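Local coordinates for protein putative retaining b-glycosidase (PDB 5A95) that probably hydrolyses mixed-linkage beta-glucans as a retaining family 5 glycoside hydrolase whose quaternary structure dictates its specificity, at residues L137-T149 / Y157-I171. The protein carries 1 engineered substitution. Sequence-based numbering, arbitrary orientation.
Sequences LILDWHSIGYLPT and YDTTIKETRDFWRRI. With BGC (beta-D-glucopyranose), chain D; BGC (beta-D-glucopyranose), chain B.
Trp141 and Phe167 both carry CG opposite their backbone N (chi1 -177° and 172°), which swings the two rings into the interface between strand 137-141 and helix 161-171. There they form an offset stack: the six-membered ring of Trp141 and the Phe167 ring have centroids 4.3 Å apart and planes at 23°, and Trp141 CE3 sits over the centre of the phenyl face. Phe167 CB lies over the face of the Trp141 six-membered ring, 4.1 Å from its centroid, a CH-pi contact, while Trp168 CZ2 reaches Trp141 CB at 3.7 Å. Trp141 NE1 donates to Thr164 OG1 over 2.9 Å, a bent bond whose acceptor is tilted from the indole plane; Thr164 OG1 in turn donates to Thr160 O. Strand and helix run nearly antiparallel, and their segment axes come within 10.5 Å, one beta-to-alpha step of the (beta/alpha)8 barrel of family 5. With Trp141 cut back to an alanine, Phe167 would probably lose the stacking partner on one face and Thr164 OG1 its indole donor. Near the C-terminal end of strand 136-144, Ser143 OG donates to Tyr157 O at 2.8 Å, and Ile144 CD1 lies over one face of the Tyr157 ring, 3.8 Å from its centroid. His142 lies alongside that tyrosine in the glycan pocket: ND1 donates to Asp140 OD2 on its syn side, and NE2 gives a nearly straight bond to O3 of the chain D glucose. Tyr157 OH shares a 2.7 Å hydrogen bond with O6 of the chain B glucose.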
loop_
_atom_site.group_PDB
_atom_site.type_symbol
_atom_site.label_atom_id
_atom_site.label_comp_id
_atom_site.label_asym_id
_atom_site.label_seq_id
_atom_site.Cartn_x
_atom_site.Cartn_y
_atom_site.Cartn_z
ATOM N N LEU A 137 -22.163 -10.506 20.026
ATOM C CA LEU A 137 -20.926 -9.769 19.858
ATOM C C LEU A 137 -21.049 -8.734 18.755
ATOM O O LEU A 137 -21.615 -8.996 17.694
ATOM C CB LEU A 137 -19.779 -10.719 19.512
ATOM C CG LEU A 137 -19.451 -11.728 20.613
ATOM C CD1 LEU A 137 -18.481 -12.762 20.064
ATOM C CD2 LEU A 137 -18.846 -11.038 21.829
ATOM N N ILE A 138 -20.431 -7.584 19.008
ATOM C CA ILE A 138 -20.094 -6.598 17.993
ATOM C C ILE A 138 -18.584 -6.691 17.792
ATOM O O ILE A 138 -17.832 -6.501 18.744
ATOM C CB ILE A 138 -20.489 -5.179 18.429
ATOM C CG1 ILE A 138 -22.005 -5.071 18.669
ATOM C CG2 ILE A 138 -19.980 -4.156 17.406
ATOM C CD1 ILE A 138 -22.445 -3.720 19.159
ATOM N N LEU A 139 -18.138 -6.964 16.565
ATOM C CA LEU A 139 -16.726 -6.972 16.273
ATOM C C LEU A 139 -16.373 -5.638 15.656
ATOM O O LEU A 139 -16.944 -5.239 14.635
ATOM C CB LEU A 139 -16.357 -8.114 15.326
ATOM C CG LEU A 139 -16.707 -9.514 15.819
ATOM C CD1 LEU A 139 -16.238 -10.576 14.829
ATOM C CD2 LEU A 139 -16.178 -9.794 17.218
ATOM N N ASP A 140 -15.439 -4.947 16.302
ATOM C CA ASP A 140 -15.068 -3.569 15.977
ATOM C C ASP A 140 -13.615 -3.541 15.517
ATOM O O ASP A 140 -12.707 -3.920 16.248
ATOM C CB ASP A 140 -15.308 -2.729 17.241
ATOM C CG ASP A 140 -14.453 -1.492 17.352
ATOM O OD1 ASP A 140 -14.106 -0.857 16.355
ATOM O OD2 ASP A 140 -14.108 -1.150 18.514
ATOM N N TRP A 141 -13.403 -3.145 14.262
ATOM C CA TRP A 141 -12.048 -2.916 13.782
ATOM C C TRP A 141 -11.623 -1.537 14.310
ATOM O O TRP A 141 -12.051 -0.474 13.823
ATOM C CB TRP A 141 -12.038 -3.003 12.264
ATOM C CG TRP A 141 -10.677 -2.852 11.606
ATOM C CD1 TRP A 141 -10.340 -1.919 10.657
ATOM C CD2 TRP A 141 -9.515 -3.670 11.793
ATOM N NE1 TRP A 141 -9.049 -2.104 10.248
ATOM C CE2 TRP A 141 -8.522 -3.172 10.925
ATOM C CE3 TRP A 141 -9.205 -4.781 12.594
ATOM C CZ2 TRP A 141 -7.255 -3.761 10.820
ATOM C CZ3 TRP A 141 -7.933 -5.358 12.486
ATOM C CH2 TRP A 141 -6.975 -4.839 11.629
ATOM N N HIS A 142 -10.847 -1.586 15.372
ATOM C CA HIS A 142 -10.722 -0.443 16.267
ATOM C C HIS A 142 -9.526 0.428 15.884
ATOM O O HIS A 142 -8.461 0.399 16.509
ATOM C CB HIS A 142 -10.658 -0.899 17.711
ATOM C CG HIS A 142 -10.922 0.184 18.686
ATOM N ND1 HIS A 142 -12.186 0.524 19.088
ATOM C CD2 HIS A 142 -10.083 1.032 19.321
ATOM C CE1 HIS A 142 -12.111 1.513 19.954
ATOM N NE2 HIS A 142 -10.846 1.841 20.114
ATOM N N SER A 143 -9.742 1.232 14.860
ATOM C CA SER A 143 -8.809 2.234 14.434
ATOM C C SER A 143 -9.443 3.618 14.608
ATOM O O SER A 143 -10.653 3.767 14.798
ATOM C CB SER A 143 -8.380 1.969 12.990
ATOM O OG SER A 143 -7.433 2.932 12.542
ATOM N N ILE A 144 -8.591 4.638 14.589
ATOM C CA ILE A 144 -8.958 6.038 14.774
ATOM C C ILE A 144 -8.132 6.816 13.771
ATOM O O ILE A 144 -6.888 6.826 13.875
ATOM C CB ILE A 144 -8.656 6.552 16.200
ATOM C CG1 ILE A 144 -9.325 5.681 17.261
ATOM C CG2 ILE A 144 -9.113 8.006 16.306
ATOM C CD1 ILE A 144 -9.134 6.161 18.677
ATOM N N GLY A 145 -8.781 7.431 12.786
ATOM C CA GLY A 145 -8.085 8.169 11.770
ATOM C C GLY A 145 -8.798 8.116 10.438
ATOM O O GLY A 145 -10.035 7.947 10.396
ATOM N N TYR A 146 -8.040 8.247 9.356
ATOM C CA TYR A 146 -8.617 8.409 8.032
ATOM C C TYR A 146 -8.084 7.325 7.125
ATOM O O TYR A 146 -6.961 7.399 6.596
ATOM C CB TYR A 146 -8.328 9.830 7.465
ATOM C CG TYR A 146 -9.271 10.228 6.368
ATOM C CD1 TYR A 146 -10.638 10.233 6.600
ATOM C CD2 TYR A 146 -8.824 10.531 5.099
ATOM C CE1 TYR A 146 -11.542 10.549 5.617
ATOM C CE2 TYR A 146 -9.731 10.867 4.101
ATOM C CZ TYR A 146 -11.089 10.859 4.370
ATOM O OH TYR A 146 -12.049 11.163 3.422
ATOM N N LEU A 147 -8.909 6.298 6.952
ATOM C CA LEU A 147 -8.488 5.139 6.206
ATOM C C LEU A 147 -8.093 5.453 4.753
ATOM O O LEU A 147 -7.125 4.900 4.246
ATOM C CB LEU A 147 -9.544 4.027 6.303
ATOM C CG LEU A 147 -9.216 2.713 5.634
ATOM C CD1 LEU A 147 -7.952 2.085 6.203
ATOM C CD2 LEU A 147 -10.384 1.757 5.767
ATOM N N PRO A 148 -8.807 6.387 4.083
ATOM C CA PRO A 148 -8.408 6.632 2.680
ATOM C C PRO A 148 -6.972 7.085 2.458
ATOM O O PRO A 148 -6.385 6.783 1.426
ATOM C CB PRO A 148 -9.406 7.691 2.195
ATOM C CG PRO A 148 -10.643 7.368 2.992
ATOM C CD PRO A 148 -10.104 7.033 4.379
ATOM N N THR A 149 -6.401 7.824 3.415
ATOM C CA THR A 149 -4.994 8.226 3.344
ATOM C C THR A 149 -4.097 7.344 4.208
ATOM O O THR A 149 -2.880 7.545 4.245
ATOM C CB THR A 149 -4.791 9.673 3.771
ATOM O OG1 THR A 149 -5.305 9.808 5.086
ATOM C CG2 THR A 149 -5.439 10.635 2.811
ATOM N N TYR A 157 -3.376 2.173 16.273
ATOM C CA TYR A 157 -4.471 2.136 15.361
ATOM C C TYR A 157 -4.058 1.979 13.900
ATOM O O TYR A 157 -4.902 1.920 13.001
ATOM C CB TYR A 157 -5.277 3.430 15.500
ATOM C CG TYR A 157 -5.698 3.695 16.927
ATOM C CD1 TYR A 157 -6.422 2.759 17.659
ATOM C CD2 TYR A 157 -5.373 4.880 17.538
ATOM C CE1 TYR A 157 -6.758 3.012 18.993
ATOM C CE2 TYR A 157 -5.722 5.154 18.853
ATOM C CZ TYR A 157 -6.410 4.211 19.591
ATOM O OH TYR A 157 -6.743 4.457 20.906
ATOM N N ASP A 158 -2.761 1.938 13.629
ATOM C CA ASP A 158 -2.257 1.981 12.261
ATOM C C ASP A 158 -2.700 0.764 11.464
ATOM O O ASP A 158 -2.610 -0.361 11.929
ATOM C CB ASP A 158 -0.720 2.034 12.272
ATOM C CG ASP A 158 -0.130 2.289 10.903
ATOM O OD1 ASP A 158 -0.554 3.243 10.270
ATOM O OD2 ASP A 158 0.771 1.588 10.460
ATOM N N THR A 159 -3.168 1.027 10.243
ATOM C CA THR A 159 -3.623 -0.011 9.365
ATOM C C THR A 159 -3.509 0.469 7.927
ATOM O O THR A 159 -3.010 1.572 7.657
ATOM C CB THR A 159 -5.053 -0.512 9.751
ATOM O OG1 THR A 159 -5.409 -1.664 8.961
ATOM C CG2 THR A 159 -6.131 0.563 9.604
ATOM N N THR A 160 -3.924 -0.374 7.004
ATOM C CA THR A 160 -3.973 -0.039 5.587
ATOM C C THR A 160 -5.327 -0.485 5.058
ATOM O O THR A 160 -6.036 -1.279 5.685
ATOM C CB THR A 160 -2.888 -0.773 4.782
ATOM O OG1 THR A 160 -3.098 -2.191 4.886
ATOM C CG2 THR A 160 -1.496 -0.409 5.245
ATOM N N ILE A 161 -5.687 0.004 3.887
ATOM C CA ILE A 161 -6.907 -0.492 3.248
ATOM C C ILE A 161 -6.785 -2.002 3.014
ATOM O O ILE A 161 -7.715 -2.749 3.241
ATOM C CB ILE A 161 -7.225 0.289 1.954
ATOM C CG1 ILE A 161 -7.499 1.753 2.283
ATOM C CG2 ILE A 161 -8.424 -0.334 1.261
ATOM C CD1 ILE A 161 -7.669 2.657 1.092
ATOM N N LYS A 162 -5.627 -2.461 2.558
ATOM C CA LYS A 162 -5.413 -3.873 2.330
ATOM C C LYS A 162 -5.646 -4.725 3.568
ATOM O O LYS A 162 -6.327 -5.746 3.521
ATOM C CB LYS A 162 -4.016 -4.128 1.775
ATOM C CG LYS A 162 -3.685 -5.607 1.560
ATOM C CD LYS A 162 -2.236 -5.810 1.105
ATOM C CE LYS A 162 -1.929 -7.290 0.966
ATOM N NZ LYS A 162 -0.570 -7.637 0.540
ATOM N N GLU A 163 -5.091 -4.280 4.681
ATOM C CA GLU A 163 -5.177 -5.018 5.934
ATOM C C GLU A 163 -6.604 -4.983 6.467
ATOM O O GLU A 163 -7.085 -5.972 7.024
ATOM C CB GLU A 163 -4.219 -4.451 6.982
ATOM C CG GLU A 163 -4.266 -5.136 8.336
ATOM C CD GLU A 163 -3.351 -4.491 9.347
ATOM O OE1 GLU A 163 -3.487 -3.268 9.530
ATOM O OE2 GLU A 163 -2.520 -5.189 9.949
ATOM N N THR A 164 -7.274 -3.843 6.326
ATOM C CA THR A 164 -8.680 -3.716 6.737
ATOM C C THR A 164 -9.600 -4.633 5.959
ATOM O O THR A 164 -10.411 -5.369 6.529
ATOM C CB THR A 164 -9.124 -2.237 6.612
ATOM O OG1 THR A 164 -8.314 -1.430 7.506
ATOM C CG2 THR A 164 -10.585 -2.057 6.948
ATOM N N ARG A 165 -9.448 -4.614 4.648
ATOM C CA ARG A 165 -10.201 -5.529 3.781
ATOM C C ARG A 165 -9.930 -6.980 4.185
ATOM O O ARG A 165 -10.852 -7.793 4.243
ATOM C CB ARG A 165 -9.786 -5.355 2.320
ATOM C CG ARG A 165 -10.266 -4.104 1.632
ATOM C CD ARG A 165 -9.891 -4.192 0.160
ATOM N NE ARG A 165 -10.122 -2.965 -0.557
ATOM C CZ ARG A 165 -11.303 -2.529 -0.953
ATOM N NH1 ARG A 165 -12.390 -3.287 -0.795
ATOM N NH2 ARG A 165 -11.400 -1.361 -1.568
ATOM N N ASP A 166 -8.664 -7.316 4.411
ATOM C CA ASP A 166 -8.314 -8.688 4.747
ATOM C C ASP A 166 -8.891 -9.131 6.082
ATOM O O ASP A 166 -9.344 -10.270 6.220
ATOM C CB ASP A 166 -6.803 -8.901 4.686
ATOM C CG ASP A 166 -6.401 -10.266 5.165
ATOM O OD1 ASP A 166 -6.602 -11.235 4.398
ATOM O OD2 ASP A 166 -5.916 -10.406 6.301
ATOM N N PHE A 167 -8.866 -8.239 7.065
ATOM C CA PHE A 167 -9.534 -8.499 8.322
ATOM C C PHE A 167 -10.992 -8.878 8.101
ATOM O O PHE A 167 -11.456 -9.929 8.561
ATOM C CB PHE A 167 -9.382 -7.317 9.288
ATOM C CG PHE A 167 -10.196 -7.428 10.544
ATOM C CD1 PHE A 167 -9.765 -8.203 11.596
ATOM C CD2 PHE A 167 -11.423 -6.770 10.659
ATOM C CE1 PHE A 167 -10.529 -8.319 12.733
ATOM C CE2 PHE A 167 -12.187 -6.880 11.806
ATOM C CZ PHE A 167 -11.733 -7.653 12.842
ATOM N N TRP A 168 -11.705 -8.039 7.357
ATOM C CA TRP A 168 -13.118 -8.302 7.159
ATOM C C TRP A 168 -13.350 -9.556 6.294
ATOM O O TRP A 168 -14.311 -10.304 6.538
ATOM C CB TRP A 168 -13.850 -7.066 6.625
ATOM C CG TRP A 168 -14.001 -6.025 7.690
ATOM C CD1 TRP A 168 -13.463 -4.767 7.698
ATOM C CD2 TRP A 168 -14.662 -6.185 8.956
ATOM N NE1 TRP A 168 -13.779 -4.139 8.866
ATOM C CE2 TRP A 168 -14.516 -4.979 9.663
ATOM C CE3 TRP A 168 -15.365 -7.251 9.558
ATOM C CZ2 TRP A 168 -15.031 -4.800 10.927
ATOM C CZ3 TRP A 168 -15.857 -7.063 10.818
ATOM C CH2 TRP A 168 -15.699 -5.854 11.483
ATOM N N ARG A 169 -12.502 -9.814 5.302
ATOM C CA ARG A 169 -12.600 -11.045 4.523
ATOM C C ARG A 169 -12.475 -12.266 5.430
ATOM O O ARG A 169 -13.301 -13.209 5.365
ATOM C CB ARG A 169 -11.524 -11.040 3.421
ATOM C CG ARG A 169 -11.500 -12.274 2.525
ATOM C CD ARG A 169 -10.670 -13.435 3.124
ATOM N NE ARG A 169 -10.576 -14.548 2.200
ATOM C CZ ARG A 169 -9.702 -14.622 1.204
ATOM N NH1 ARG A 169 -8.830 -13.662 1.009
ATOM N NH2 ARG A 169 -9.693 -15.679 0.398
ATOM N N ARG A 170 -11.474 -12.262 6.293
ATOM C CA ARG A 170 -11.218 -13.405 7.156
ATOM C C ARG A 170 -12.347 -13.618 8.162
ATOM O O ARG A 170 -12.763 -14.751 8.427
ATOM C CB ARG A 170 -9.915 -13.236 7.922
ATOM C CG ARG A 170 -8.651 -13.379 7.103
ATOM C CD ARG A 170 -7.474 -12.977 7.971
ATOM N NE ARG A 170 -6.156 -12.958 7.351
ATOM C CZ ARG A 170 -5.319 -13.992 7.336
ATOM N NH1 ARG A 170 -5.651 -15.164 7.814
ATOM N NH2 ARG A 170 -4.125 -13.833 6.819
ATOM N N ILE A 171 -12.794 -12.538 8.776
ATOM C CA ILE A 171 -13.857 -12.574 9.749
ATOM C C ILE A 171 -15.139 -13.100 9.125
ATOM O O ILE A 171 -15.828 -13.958 9.702
ATOM C CB ILE A 171 -14.069 -11.162 10.369
ATOM C CG1 ILE A 171 -12.901 -10.727 11.263
ATOM C CG2 ILE A 171 -15.405 -11.064 11.077
ATOM C CD1 ILE A 171 -12.832 -11.445 12.608
HETATM C C2 BGC D . -11.276 5.775 21.573
HETATM C C3 BGC D . -10.918 4.833 22.720
HETATM C C4 BGC D . -10.424 5.655 23.916
HETATM C C5 BGC D . -11.460 6.699 24.286
HETATM C C6 BGC D . -11.049 7.531 25.477
HETATM C C1 BGC D . -12.079 7.001 21.998
HETATM O O1 BGC D . -11.981 8.064 21.084
HETATM O O2 BGC D . -11.967 5.020 20.510
HETATM O O3 BGC D . -9.953 3.861 22.207
HETATM O O4 BGC D . -10.098 4.905 25.095
HETATM O O5 BGC D . -11.561 7.579 23.172
HETATM O O6 BGC D . -12.022 8.573 25.560
HETATM C C2 BGC B . -8.368 4.538 26.716
HETATM C C3 BGC B . -6.873 4.297 26.808
HETATM C C4 BGC B . -6.454 3.131 25.940
HETATM C C5 BGC B . -6.976 3.301 24.514
HETATM C C6 BGC B . -6.796 2.075 23.656
HETATM C C1 BGC B . -8.700 4.735 25.247
HETATM O O2 BGC B . -8.663 5.699 27.489
HETATM O O3 BGC B . -6.545 3.995 28.170
HETATM O O4 BGC B . -5.031 3.074 25.900
HETATM O O5 BGC B . -8.368 3.554 24.541
HETATM O O6 BGC B . -7.335 2.317 22.360
#